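Local coordinates for protein packaging enzyme P4 (Pseudomonas phage phi13, PDB 4BLP) that probably hydrolyses NTPs as a hexameric RecA-like helicase motor, using the energy to drive viral RNA into the phage capsid, at residues Leu54-Met59 against Gln115-Ala121; Ile73-Asp78 against Ala108-Pro113; Ala81-Leu85 against Leu105-Val109; Ala200-Thr205 against Leu249-Leu253. All coordinates share one frame; numbering follows the deposited sequence. Where two conformers were deposited one is given.

Contact 1. Residues Leu54-Met59 against Gln115-Ala121; sequences LRDGGM and QNNVLRA
Gln-115 reaches across to the loop 54-59 with its amide and joins it to two overlapping beta turns, a type II turn from Gln-115 to Val-118 and a type I turn from Asn-117 to Arg-120. Its NE2 donates to Gly-57 O at 2.9 Å with an N-H...O angle of 162°; the acceptor lies in the amide plane and the donor sits on a carbonyl lone pair. Met-59 packs against the second segment, bent at both chi2 and chi3 (-76° and -82°), a folding that lays its CE over the centre of the Arg-120 guanidinium, 4.0 Å above the plane. Its SD also packs against Val-118 CG2, and Leu-54 CD2 approaches the same methyl to 3.7 Å from a direction roughly perpendicular to that of the sulfur. A water knits the backbones together, donating to Leu-54 O and Gly-58 O and accepting from Gln-115 N.

The second shell explains why the Gln-115 amide keeps its orientation. Arg-120 holds OE1 end-on with NH1 and NH2, so amide flipping would probably be disfavoured, and NE2 has a second acceptor in Ser-43 O. Beyond this, Arg-120 NE bonds to Val-39 O of a neighbouring subunit, and Met-59 and Ala-121 pack on the same valine, placing the contact at a subunit boundary of the hexamer. Arg-120 is itself tied to its turn: NH1 approaches Asn-117 O at 3.0 Å from above the carbonyl plane, while Arg-120 N reaches that oxygen from the opposite face.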
loop_
_atom_site.group_PDB
_atom_site.type_symbol
_atom_site.label_atom_id
_atom_site.label_comp_id
_atom_site.label_asym_id
_atom_site.label_seq_id
_atom_site.Cartn_x
_atom_site.Cartn_y
_atom_site.Cartn_z
ATOM N N LEU D 54 -11.014 -22.211 -19.485
ATOM C CA LEU D 54 -10.733 -20.801 -19.113
ATOM C C LEU D 54 -11.811 -19.872 -19.706
ATOM O O LEU D 54 -12.243 -18.936 -19.028
ATOM C CB LEU D 54 -9.355 -20.388 -19.590
ATOM C CG LEU D 54 -8.215 -21.057 -18.777
ATOM C CD1 LEU D 54 -6.891 -21.003 -19.543
ATOM C CD2 LEU D 54 -8.005 -20.335 -17.429
ATOM N N ARG D 55 -12.267 -20.134 -20.949
ATOM C CA ARG D 55 -13.313 -19.273 -21.528
ATOM C C ARG D 55 -14.637 -19.388 -20.783
ATOM O O ARG D 55 -15.449 -18.451 -20.815
ATOM C CB ARG D 55 -13.512 -19.557 -23.024
ATOM C CG ARG D 55 -14.069 -20.912 -23.370
ATOM C CD ARG D 55 -14.570 -20.918 -24.820
ATOM N NE ARG D 55 -15.488 -19.813 -25.128
ATOM C CZ ARG D 55 -16.810 -19.875 -25.006
ATOM N NH1 ARG D 55 -17.392 -20.979 -24.556
ATOM N NH2 ARG D 55 -17.562 -18.832 -25.329
ATOM N N ASP D 56 -14.862 -20.509 -20.130
ATOM C CA ASP D 56 -16.114 -20.735 -19.401
ATOM C C ASP D 56 -15.991 -20.455 -17.891
ATOM O O ASP D 56 -16.843 -20.881 -17.105
ATOM C CB ASP D 56 -16.608 -22.166 -19.626
ATOM C CG ASP D 56 -17.084 -22.477 -21.046
ATOM O OD1 ASP D 56 -17.324 -21.530 -21.820
ATOM O OD2 ASP D 56 -17.192 -23.661 -21.380
ATOM N N GLY D 57 -14.972 -19.710 -17.498
ATOM C CA GLY D 57 -14.860 -19.292 -16.097
ATOM C C GLY D 57 -14.139 -20.243 -15.157
ATOM O O GLY D 57 -14.115 -20.012 -13.952
ATOM N N GLY D 58 -13.552 -21.318 -15.693
ATOM C CA GLY D 58 -12.796 -22.274 -14.874
ATOM C C GLY D 58 -11.297 -22.166 -15.016
ATOM O O GLY D 58 -10.771 -21.140 -15.486
ATOM N N MET D 59 -10.578 -23.237 -14.599
ATOM C CA MET D 59 -9.099 -23.239 -14.621
ATOM C C MET D 59 -8.507 -24.172 -15.644
ATOM O O MET D 59 -7.284 -24.186 -15.811
ATOM C CB MET D 59 -8.538 -23.744 -13.250
ATOM C CG MET D 59 -8.680 -22.802 -12.098
ATOM S SD MET D 59 -7.472 -21.490 -12.229
ATOM C CE MET D 59 -6.004 -22.232 -11.573
ATOM N N GLN D 115 -12.354 -16.819 -14.068
ATOM C CA GLN D 115 -12.179 -17.633 -12.864
ATOM C C GLN D 115 -11.567 -16.755 -11.763
ATOM O O GLN D 115 -10.566 -16.047 -12.006
ATOM C CB GLN D 115 -11.198 -18.786 -13.197
ATOM C CG GLN D 115 -10.557 -19.478 -11.968
ATOM C CD GLN D 115 -11.435 -20.370 -11.115
ATOM O OE1 GLN D 115 -10.973 -20.833 -10.075
ATOM N NE2 GLN D 115 -12.700 -20.649 -11.500
ATOM N N ASN D 116 -12.112 -16.830 -10.565
ATOM C CA ASN D 116 -11.515 -16.079 -9.441
ATOM C C ASN D 116 -10.063 -16.544 -9.192
ATOM O O ASN D 116 -9.796 -17.753 -9.229
ATOM C CB ASN D 116 -12.345 -16.323 -8.166
ATOM C CG ASN D 116 -11.845 -15.569 -6.969
ATOM O OD1 ASN D 116 -11.717 -14.345 -6.996
ATOM N ND2 ASN D 116 -11.474 -16.298 -5.931
ATOM N N ASN D 117 -9.109 -15.578 -8.959
ATOM C CA ASN D 117 -7.708 -15.958 -8.641
ATOM C C ASN D 117 -7.166 -16.965 -9.648
ATOM O O ASN D 117 -6.521 -17.964 -9.280
ATOM C CB ASN D 117 -7.669 -16.588 -7.244
ATOM C CG ASN D 117 -7.951 -15.609 -6.148
ATOM O OD1 ASN D 117 -7.818 -14.400 -6.336
ATOM N ND2 ASN D 117 -8.290 -16.127 -4.973
ATOM N N VAL D 118 -7.406 -16.709 -10.938
ATOM C CA VAL D 118 -7.036 -17.643 -12.006
ATOM C C VAL D 118 -5.510 -17.902 -12.110
ATOM O O VAL D 118 -5.122 -18.969 -12.571
ATOM C CB VAL D 118 -7.625 -17.159 -13.356
ATOM C CG1 VAL D 118 -6.905 -15.903 -13.863
ATOM C CG2 VAL D 118 -7.602 -18.278 -14.398
ATOM N N LEU D 119 -4.670 -16.961 -11.686
ATOM C CA LEU D 119 -3.220 -17.200 -11.803
ATOM C C LEU D 119 -2.597 -17.950 -10.600
ATOM O O LEU D 119 -1.365 -18.131 -10.556
ATOM C CB LEU D 119 -2.496 -15.828 -11.934
ATOM C CG LEU D 119 -2.837 -15.052 -13.226
ATOM C CD1 LEU D 119 -2.190 -13.652 -13.193
ATOM C CD2 LEU D 119 -2.352 -15.816 -14.469
ATOM N N ARG D 120 -3.429 -18.410 -9.654
ATOM C CA ARG D 120 -2.946 -18.986 -8.383
ATOM C C ARG D 120 -2.037 -20.232 -8.535
ATOM O O ARG D 120 -1.232 -20.515 -7.630
ATOM C CB ARG D 120 -4.143 -19.338 -7.480
ATOM C CG ARG D 120 -5.032 -20.467 -8.054
ATOM C CD ARG D 120 -6.197 -20.665 -7.093
ATOM N NE ARG D 120 -7.131 -21.701 -7.517
ATOM C CZ ARG D 120 -8.179 -21.457 -8.304
ATOM N NH1 ARG D 120 -8.386 -20.232 -8.787
ATOM N NH2 ARG D 120 -9.037 -22.426 -8.595
ATOM N N ALA D 121 -2.171 -20.982 -9.636
ATOM C CA ALA D 121 -1.377 -22.213 -9.794
ATOM C C ALA D 121 -0.126 -21.962 -10.651
ATOM O O ALA D 121 0.654 -22.881 -10.849
ATOM C CB ALA D 121 -2.222 -23.296 -10.449
HETATM O O HOH W 1 -11.580 -18.559 -16.365
#

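Contact 2. Residues Ile73-Asp78 against Ala108-Pro113; sequences IPLVVD and AVVFVP
Val-76 and Phe-111 form the antiparallel hydrogen-bonded pair at the heart of this contact, which joins the middle strand of a three-stranded sheet, 73-78, to the short edge strand 110-111. Their backbones exchange two bonds: Val-76 N to Phe-111 O at 2.8 Å and Phe-111 N to Val-76 O at 3.0 Å. Packing is tightest on the sheet face that carries these two side chains, which run side by side. With chi1 at 59°, the Phe-111 ring is swung between its own backbone N and carbonyl carbon and comes under Val-76. The CB of Val-76 then stands 3.9 Å from the ring centroid and 24° off the normal, a CH-pi contact, while Val-76 CG1 comes within 3.5 Å of Phe-111 CZ. The other methyl, CG2, rests on Pro-113 CG.

The other face is looser. Val-77 and Val-110 make a non-hydrogen-bonded pair whose CG2 methyls are 4.3 Å apart, and Leu-75 CD2 stays 4.0 Å from Val-112 CG2. Toward the partly exposed end, at Ile-73, Pro-74 and Val-112, regular pairing stops; Pro-74 O is buried without a hydrogen-bonding partner and meets Val-112 CA in a CA-H...O contact. At the far end Asp-78 N donates to Val-109 O, and the Asp-78 carboxylate caps the next helix through OD1 to Ala-81 N and bonds Ser-64 through OD2. Strand 65-70 pairs with the opposite edge of 73-78, helix 193-205 packs on Leu-75, Val-109 and Val-112, and helix 79-91 follows directly from Asp-78.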
loop_
_atom_site.group_PDB
_atom_site.type_symbol
_atom_site.label_atom_id
_atom_site.label_comp_id
_atom_site.label_asym_id
_atom_site.label_seq_id
_atom_site.Cartn_x
_atom_site.Cartn_y
_atom_site.Cartn_z
ATOM N N ILE D 73 -2.839 -8.652 -14.691
ATOM C CA ILE D 73 -3.980 -8.948 -15.575
ATOM C C ILE D 73 -3.788 -10.312 -16.223
ATOM O O ILE D 73 -2.878 -10.455 -17.037
ATOM C CB ILE D 73 -4.119 -7.853 -16.691
ATOM C CG1 ILE D 73 -4.272 -6.432 -16.103
ATOM C CG2 ILE D 73 -5.292 -8.204 -17.662
ATOM C CD1 ILE D 73 -3.784 -5.329 -17.089
ATOM N N PRO D 74 -4.659 -11.291 -15.927
ATOM C CA PRO D 74 -4.555 -12.577 -16.626
ATOM C C PRO D 74 -5.191 -12.450 -18.004
ATOM O O PRO D 74 -6.216 -11.761 -18.169
ATOM C CB PRO D 74 -5.388 -13.527 -15.752
ATOM C CG PRO D 74 -6.458 -12.636 -15.133
ATOM C CD PRO D 74 -5.835 -11.240 -15.014
ATOM N N LEU D 75 -4.619 -13.140 -18.983
ATOM C CA LEU D 75 -5.155 -13.106 -20.352
ATOM C C LEU D 75 -5.091 -14.490 -20.938
ATOM O O LEU D 75 -4.232 -15.299 -20.572
ATOM C CB LEU D 75 -4.288 -12.188 -21.229
ATOM C CG LEU D 75 -4.340 -10.679 -20.900
ATOM C CD1 LEU D 75 -3.255 -9.945 -21.667
ATOM C CD2 LEU D 75 -5.727 -10.092 -21.223
ATOM N N VAL D 76 -6.003 -14.741 -21.872
ATOM C CA VAL D 76 -5.976 -15.993 -22.617
ATOM C C VAL D 76 -6.057 -15.656 -24.084
ATOM O O VAL D 76 -6.850 -14.794 -24.477
ATOM C CB VAL D 76 -7.141 -16.931 -22.203
ATOM C CG1 VAL D 76 -7.207 -18.161 -23.132
ATOM C CG2 VAL D 76 -6.988 -17.387 -20.754
ATOM N N VAL D 77 -5.245 -16.309 -24.892
ATOM C CA VAL D 77 -5.411 -16.244 -26.341
ATOM C C VAL D 77 -5.961 -17.641 -26.755
ATOM O O VAL D 77 -5.453 -18.675 -26.274
ATOM C CB VAL D 77 -4.150 -15.826 -27.136
ATOM C CG1 VAL D 77 -2.979 -16.744 -26.835
ATOM C CG2 VAL D 77 -4.444 -15.808 -28.655
ATOM N N ASP D 78 -7.017 -17.671 -27.570
ATOM C CA ASP D 78 -7.524 -18.958 -28.070
ATOM C C ASP D 78 -7.056 -19.107 -29.519
ATOM O O ASP D 78 -7.457 -18.331 -30.395
ATOM C CB ASP D 78 -9.049 -19.080 -27.933
ATOM C CG ASP D 78 -9.489 -20.525 -28.262
ATOM O OD1 ASP D 78 -9.470 -20.889 -29.441
ATOM O OD2 ASP D 78 -9.671 -21.333 -27.316
ATOM N N ALA D 108 -13.655 -13.622 -28.239
ATOM C CA ALA D 108 -13.182 -14.994 -28.022
ATOM C C ALA D 108 -11.681 -15.182 -28.289
ATOM O O ALA D 108 -11.091 -16.193 -27.861
ATOM C CB ALA D 108 -13.964 -15.940 -28.927
ATOM N N VAL D 109 -11.073 -14.265 -29.062
ATOM C CA VAL D 109 -9.681 -14.417 -29.496
ATOM C C VAL D 109 -8.716 -14.115 -28.337
ATOM O O VAL D 109 -7.770 -14.851 -28.149
ATOM C CB VAL D 109 -9.365 -13.526 -30.733
ATOM C CG1 VAL D 109 -7.873 -13.653 -31.140
ATOM C CG2 VAL D 109 -10.275 -13.884 -31.913
ATOM N N VAL D 110 -8.920 -12.973 -27.639
ATOM C CA VAL D 110 -8.095 -12.604 -26.467
ATOM C C VAL D 110 -9.080 -12.145 -25.433
ATOM O O VAL D 110 -9.940 -11.290 -25.743
ATOM C CB VAL D 110 -7.034 -11.504 -26.748
ATOM C CG1 VAL D 110 -6.300 -11.099 -25.450
ATOM C CG2 VAL D 110 -6.038 -11.944 -27.827
ATOM N N PHE D 111 -8.996 -12.690 -24.232
ATOM C CA PHE D 111 -9.942 -12.282 -23.198
ATOM C C PHE D 111 -9.338 -12.434 -21.831
ATOM O O PHE D 111 -8.367 -13.197 -21.647
ATOM C CB PHE D 111 -11.255 -13.122 -23.286
ATOM C CG PHE D 111 -11.061 -14.629 -23.131
ATOM C CD1 PHE D 111 -10.757 -15.430 -24.238
ATOM C CD2 PHE D 111 -11.139 -15.231 -21.879
ATOM C CE1 PHE D 111 -10.549 -16.813 -24.095
ATOM C CE2 PHE D 111 -10.907 -16.603 -21.721
ATOM C CZ PHE D 111 -10.620 -17.394 -22.838
ATOM N N VAL D 112 -9.923 -11.723 -20.868
ATOM C CA VAL D 112 -9.570 -11.941 -19.462
ATOM C C VAL D 112 -10.390 -13.149 -18.955
ATOM O O VAL D 112 -11.638 -13.076 -18.933
ATOM C CB VAL D 112 -9.851 -10.687 -18.595
ATOM C CG1 VAL D 112 -9.531 -10.979 -17.106
ATOM C CG2 VAL D 112 -9.021 -9.507 -19.105
ATOM N N PRO D 113 -9.731 -14.253 -18.528
ATOM C CA PRO D 113 -10.493 -15.410 -17.991
ATOM C C PRO D 113 -11.084 -14.980 -16.657
ATOM O O PRO D 113 -10.404 -14.306 -15.853
ATOM C CB PRO D 113 -9.447 -16.521 -17.854
ATOM C CG PRO D 113 -8.125 -15.752 -17.600
ATOM C CD PRO D 113 -8.270 -14.487 -18.479
#

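Contact 3. Residues Ala81-Leu85 against Leu105-Val109; sequences ALSTL and LIRAV
Leu-85 packs against Leu-105 and Val-109 in a purely apolar contact between helix 79-91 and the chain that leaves the short helix 103-106 on its way to strand 110-111. Its CG is anti to the carbonyl carbon (chi1 -69°), and the two methyls divide the work. CD1 enters the bend of the 105-109 segment, 3.6 Å from Val-109 CG2 and also 3.6 Å from Leu-105 O. CD2 points to Leu-105, whose CD1 lies 3.7 Å away, and the two leucines pass at a slant.

One turn earlier on the same helix face, Ala-81 offers a small surface. Its CB points toward the partner and stands 4.0 Å from Ala-108 CB, and the backbones are closest here, with 5.2 Å between the CA atoms of Ala-81 and Val-109. Leu-82 comes in from the flank: its CD1 touches Val-109 CG1 at 3.9 Å, so the two methyls of that valine serve different leucines. The bend itself is held by backbone bonds from Ala-108 N to Leu-105 O and from Val-109 N to Ile-106 O.

Several neighbours enclose the contact. Helix 193-205 supplies Leu-202 against both Leu-82 and Leu-85, helix 95-101 sets Trp-98 beside Leu-85 and Ile-106, and Val-34 near the start of the modelled chain covers Ala-81 and Ala-108.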
loop_
_atom_site.group_PDB
_atom_site.type_symbol
_atom_site.label_atom_id
_atom_site.label_comp_id
_atom_site.label_asym_id
_atom_site.label_seq_id
_atom_site.Cartn_x
_atom_site.Cartn_y
_atom_site.Cartn_z
ATOM N N ALA D 81 -10.037 -19.846 -32.092
ATOM C CA ALA D 81 -10.817 -18.631 -32.406
ATOM C C ALA D 81 -9.959 -17.733 -33.312
ATOM O O ALA D 81 -10.453 -17.201 -34.310
ATOM C CB ALA D 81 -11.210 -17.898 -31.124
ATOM N N LEU D 82 -8.640 -17.637 -33.007
ATOM C CA LEU D 82 -7.752 -16.821 -33.816
ATOM C C LEU D 82 -7.646 -17.335 -35.248
ATOM O O LEU D 82 -7.742 -16.536 -36.181
ATOM C CB LEU D 82 -6.346 -16.760 -33.179
ATOM C CG LEU D 82 -5.291 -16.046 -34.024
ATOM C CD1 LEU D 82 -5.663 -14.529 -34.243
ATOM C CD2 LEU D 82 -3.879 -16.195 -33.371
ATOM N N SER D 83 -7.346 -18.635 -35.423
ATOM C CA SER D 83 -7.148 -19.155 -36.779
ATOM C C SER D 83 -8.443 -19.091 -37.575
ATOM O O SER D 83 -8.400 -18.693 -38.748
ATOM C CB SER D 83 -6.578 -20.581 -36.738
ATOM O OG SER D 83 -7.529 -21.429 -36.127
ATOM N N THR D 84 -9.593 -19.422 -36.956
ATOM C CA THR D 84 -10.891 -19.403 -37.649
ATOM C C THR D 84 -11.240 -17.972 -38.121
ATOM O O THR D 84 -11.629 -17.763 -39.280
ATOM C CB THR D 84 -12.019 -19.933 -36.701
ATOM O OG1 THR D 84 -11.762 -21.303 -36.470
ATOM C CG2 THR D 84 -13.439 -19.817 -37.351
ATOM N N LEU D 85 -11.174 -17.018 -37.203
ATOM C CA LEU D 85 -11.536 -15.639 -37.529
ATOM C C LEU D 85 -10.500 -14.993 -38.447
ATOM O O LEU D 85 -10.868 -14.223 -39.321
ATOM C CB LEU D 85 -11.740 -14.822 -36.235
ATOM C CG LEU D 85 -12.997 -15.225 -35.403
ATOM C CD1 LEU D 85 -13.091 -14.355 -34.129
ATOM C CD2 LEU D 85 -14.251 -14.914 -36.184
ATOM N N LEU D 105 -17.674 -11.831 -31.722
ATOM C CA LEU D 105 -16.832 -13.020 -31.808
ATOM C C LEU D 105 -15.404 -12.722 -31.470
ATOM O O LEU D 105 -14.690 -13.579 -30.955
ATOM C CB LEU D 105 -16.841 -13.630 -33.254
ATOM C CG LEU D 105 -18.088 -14.235 -33.808
ATOM C CD1 LEU D 105 -17.812 -14.774 -35.199
ATOM C CD2 LEU D 105 -18.648 -15.339 -32.907
ATOM N N ILE D 106 -14.936 -11.502 -31.826
ATOM C CA ILE D 106 -13.520 -11.171 -31.592
ATOM C C ILE D 106 -13.174 -11.207 -30.080
ATOM O O ILE D 106 -12.013 -11.440 -29.733
ATOM C CB ILE D 106 -13.225 -9.805 -32.259
ATOM C CG1 ILE D 106 -13.192 -10.016 -33.814
ATOM C CG2 ILE D 106 -11.904 -9.159 -31.763
ATOM C CD1 ILE D 106 -13.349 -8.661 -34.648
ATOM N N ARG D 107 -14.165 -11.082 -29.197
ATOM C CA ARG D 107 -13.900 -11.206 -27.737
ATOM C C ARG D 107 -13.344 -12.601 -27.389
ATOM O O ARG D 107 -12.688 -12.753 -26.371
ATOM C CB ARG D 107 -15.206 -10.984 -26.961
ATOM C CG ARG D 107 -15.831 -9.588 -27.165
ATOM C CD ARG D 107 -17.219 -9.576 -26.514
ATOM N NE ARG D 107 -18.002 -8.402 -26.885
ATOM C CZ ARG D 107 -17.934 -7.231 -26.265
ATOM N NH1 ARG D 107 -17.121 -7.064 -25.227
ATOM N NH2 ARG D 107 -18.679 -6.214 -26.675
ATOM N N ALA D 108 -13.655 -13.622 -28.239
ATOM C CA ALA D 108 -13.182 -14.994 -28.022
ATOM C C ALA D 108 -11.681 -15.182 -28.289
ATOM O O ALA D 108 -11.091 -16.193 -27.861
ATOM C CB ALA D 108 -13.964 -15.940 -28.927
ATOM N N VAL D 109 -11.073 -14.265 -29.062
ATOM C CA VAL D 109 -9.681 -14.417 -29.496
ATOM C C VAL D 109 -8.716 -14.115 -28.337
ATOM O O VAL D 109 -7.770 -14.851 -28.149
ATOM C CB VAL D 109 -9.365 -13.526 -30.733
ATOM C CG1 VAL D 109 -7.873 -13.653 -31.140
ATOM C CG2 VAL D 109 -10.275 -13.884 -31.913
#

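Contact 4. Residues Ala200-Thr205 against Leu249-Leu253; sequences ALLLAT and LGVLL
Leu-201 O is gripped twice by Thr-205: the hydroxyl OG1 donates to it at 2.7 Å and the backbone N at 2.9 Å, the two arriving from opposite faces of the carbonyl plane. The OG1 bond is available because OG1 stands anti to the carbonyl carbon of Thr-205 (chi1 -62°), folded back along the helix. OG1 in turn accepts from a water that also donates to Leu-249 O, making a polar bridge from the last turn of helix 193-205 to the end of helix 233-248.

Otherwise the segments meet mainly through hydrocarbon. Ala-204 lies where the backbones are nearest, and its CB is 3.7 Å from Val-251 CB and equally far from Leu-253 CD2. Leu-253 straddles the small residues of the helix, its other methyl, CD1, meeting Ala-200 CB at 3.6 Å. On the flank, Leu-201 crosses both Leu-249 and Val-251 at about a right angle; its CD1 touches Leu-249 CD1 at 3.8 Å, while CD2 faces Val-251 CG2.

Gly-250 closes helix 233-248 in a Schellman motif with positive phi, turning the chain into strand 252-257. Ala-200 and Ala-204 also reach strand 210-213, which is parallel to 252-257 and next to it. Helix packing across adjacent parallel strands is characteristic of the alpha/beta core of P-loop NTPases, the clan to which this packaging enzyme belongs.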
loop_
_atom_site.group_PDB
_atom_site.type_symbol
_atom_site.label_atom_id
_atom_site.label_comp_id
_atom_site.label_asym_id
_atom_site.label_seq_id
_atom_site.Cartn_x
_atom_site.Cartn_y
_atom_site.Cartn_z
ATOM N N ALA D 200 -4.835 -6.932 -33.328
ATOM C CA ALA D 200 -3.440 -7.035 -33.802
ATOM C C ALA D 200 -3.110 -8.446 -34.266
ATOM O O ALA D 200 -2.537 -8.622 -35.360
ATOM C CB ALA D 200 -2.473 -6.608 -32.687
ATOM N N LEU D 201 -3.424 -9.453 -33.436
ATOM C CA LEU D 201 -3.121 -10.856 -33.797
ATOM C C LEU D 201 -3.907 -11.287 -35.033
ATOM O O LEU D 201 -3.371 -12.012 -35.872
ATOM C CB LEU D 201 -3.431 -11.797 -32.623
ATOM C CG LEU D 201 -2.500 -11.559 -31.400
ATOM C CD1 LEU D 201 -2.920 -12.470 -30.230
ATOM C CD2 LEU D 201 -1.006 -11.851 -31.813
ATOM N N LEU D 202 -5.177 -10.862 -35.147
ATOM C CA LEU D 202 -5.976 -11.218 -36.337
ATOM C C LEU D 202 -5.377 -10.627 -37.615
ATOM O O LEU D 202 -5.204 -11.347 -38.616
ATOM C CB LEU D 202 -7.435 -10.757 -36.154
ATOM C CG LEU D 202 -8.264 -11.656 -35.225
ATOM C CD1 LEU D 202 -9.526 -10.864 -34.696
ATOM C CD2 LEU D 202 -8.699 -12.905 -35.965
ATOM N N LEU D 203 -5.046 -9.345 -37.592
ATOM C CA LEU D 203 -4.450 -8.674 -38.744
ATOM C C LEU D 203 -3.093 -9.281 -39.109
ATOM O O LEU D 203 -2.853 -9.555 -40.264
ATOM C CB LEU D 203 -4.278 -7.187 -38.441
ATOM C CG LEU D 203 -5.587 -6.386 -38.478
ATOM C CD1 LEU D 203 -5.389 -5.082 -37.780
ATOM C CD2 LEU D 203 -6.106 -6.186 -39.958
ATOM N N ALA D 204 -2.224 -9.530 -38.122
ATOM C CA ALA D 204 -0.902 -10.109 -38.409
ATOM C C ALA D 204 -1.039 -11.536 -38.959
ATOM O O ALA D 204 -0.333 -11.916 -39.911
ATOM C CB ALA D 204 -0.049 -10.087 -37.140
ATOM N N THR D 205 -1.978 -12.325 -38.402
ATOM C CA THR D 205 -2.214 -13.703 -38.871
ATOM C C THR D 205 -2.720 -13.661 -40.322
ATOM O O THR D 205 -2.384 -14.568 -41.126
ATOM C CB THR D 205 -3.184 -14.433 -37.915
ATOM O OG1 THR D 205 -2.552 -14.503 -36.619
ATOM C CG2 THR D 205 -3.515 -15.875 -38.360
ATOM N N LEU D 249 2.618 -17.765 -31.998
ATOM C CA LEU D 249 1.600 -17.686 -33.063
ATOM C C LEU D 249 2.224 -17.391 -34.449
ATOM O O LEU D 249 1.490 -17.306 -35.438
ATOM C CB LEU D 249 0.563 -16.607 -32.674
ATOM C CG LEU D 249 -0.164 -16.874 -31.319
ATOM C CD1 LEU D 249 -1.018 -15.698 -30.920
ATOM C CD2 LEU D 249 -1.008 -18.178 -31.397
ATOM N N GLY D 250 3.552 -17.267 -34.492
ATOM C CA GLY D 250 4.305 -17.031 -35.728
ATOM C C GLY D 250 3.997 -15.695 -36.398
ATOM O O GLY D 250 4.070 -15.577 -37.621
ATOM N N VAL D 251 3.719 -14.665 -35.608
ATOM C CA VAL D 251 3.410 -13.343 -36.149
ATOM C C VAL D 251 4.397 -12.317 -35.637
ATOM O O VAL D 251 5.091 -12.551 -34.637
ATOM C CB VAL D 251 1.946 -12.899 -35.827
ATOM C CG1 VAL D 251 0.930 -13.859 -36.460
ATOM C CG2 VAL D 251 1.705 -12.732 -34.305
ATOM N N LEU D 252 4.410 -11.152 -36.299
ATOM C CA LEU D 252 5.208 -10.019 -35.845
ATOM C C LEU D 252 4.285 -8.829 -35.645
ATOM O O LEU D 252 3.543 -8.465 -36.576
ATOM C CB LEU D 252 6.332 -9.668 -36.847
ATOM C CG LEU D 252 7.110 -8.387 -36.510
ATOM C CD1 LEU D 252 7.965 -8.585 -35.249
ATOM C CD2 LEU D 252 8.071 -8.033 -37.665
ATOM N N LEU D 253 4.301 -8.245 -34.448
ATOM C CA LEU D 253 3.569 -7.017 -34.155
ATOM C C LEU D 253 4.588 -5.912 -33.976
ATOM O O LEU D 253 5.681 -6.169 -33.466
ATOM C CB LEU D 253 2.690 -7.108 -32.870
ATOM C CG LEU D 253 1.554 -8.126 -32.917
ATOM C CD1 LEU D 253 0.694 -8.052 -31.648
ATOM C CD2 LEU D 253 0.718 -7.971 -34.167
HETATM O O HOH W 2 -1.163 -16.873 -36.067
#

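Contact 3 is nested inside the loop closed by contact 1, as is contact 2, and contact 4 follows later in the sequence. Contacts 2 and 3, 11 Å apart between centres, share Ala-108 and Val-109: strand 73-78 runs into helix 79-91, and helix 103-106 leads to strand 110-111. Contact 1 touches contact 2 through Leu-54 and Val-118 but lies about 25 Å from contact 4, centre to centre. Leu-201, Leu-202 and Leu-249 pack on the valines of contact 2 or the leucines of contact 3, so apolar packing joins the small antiparallel sheet to the large mixed sheet, while contacts 1 and 2 both reach neighbouring subunits.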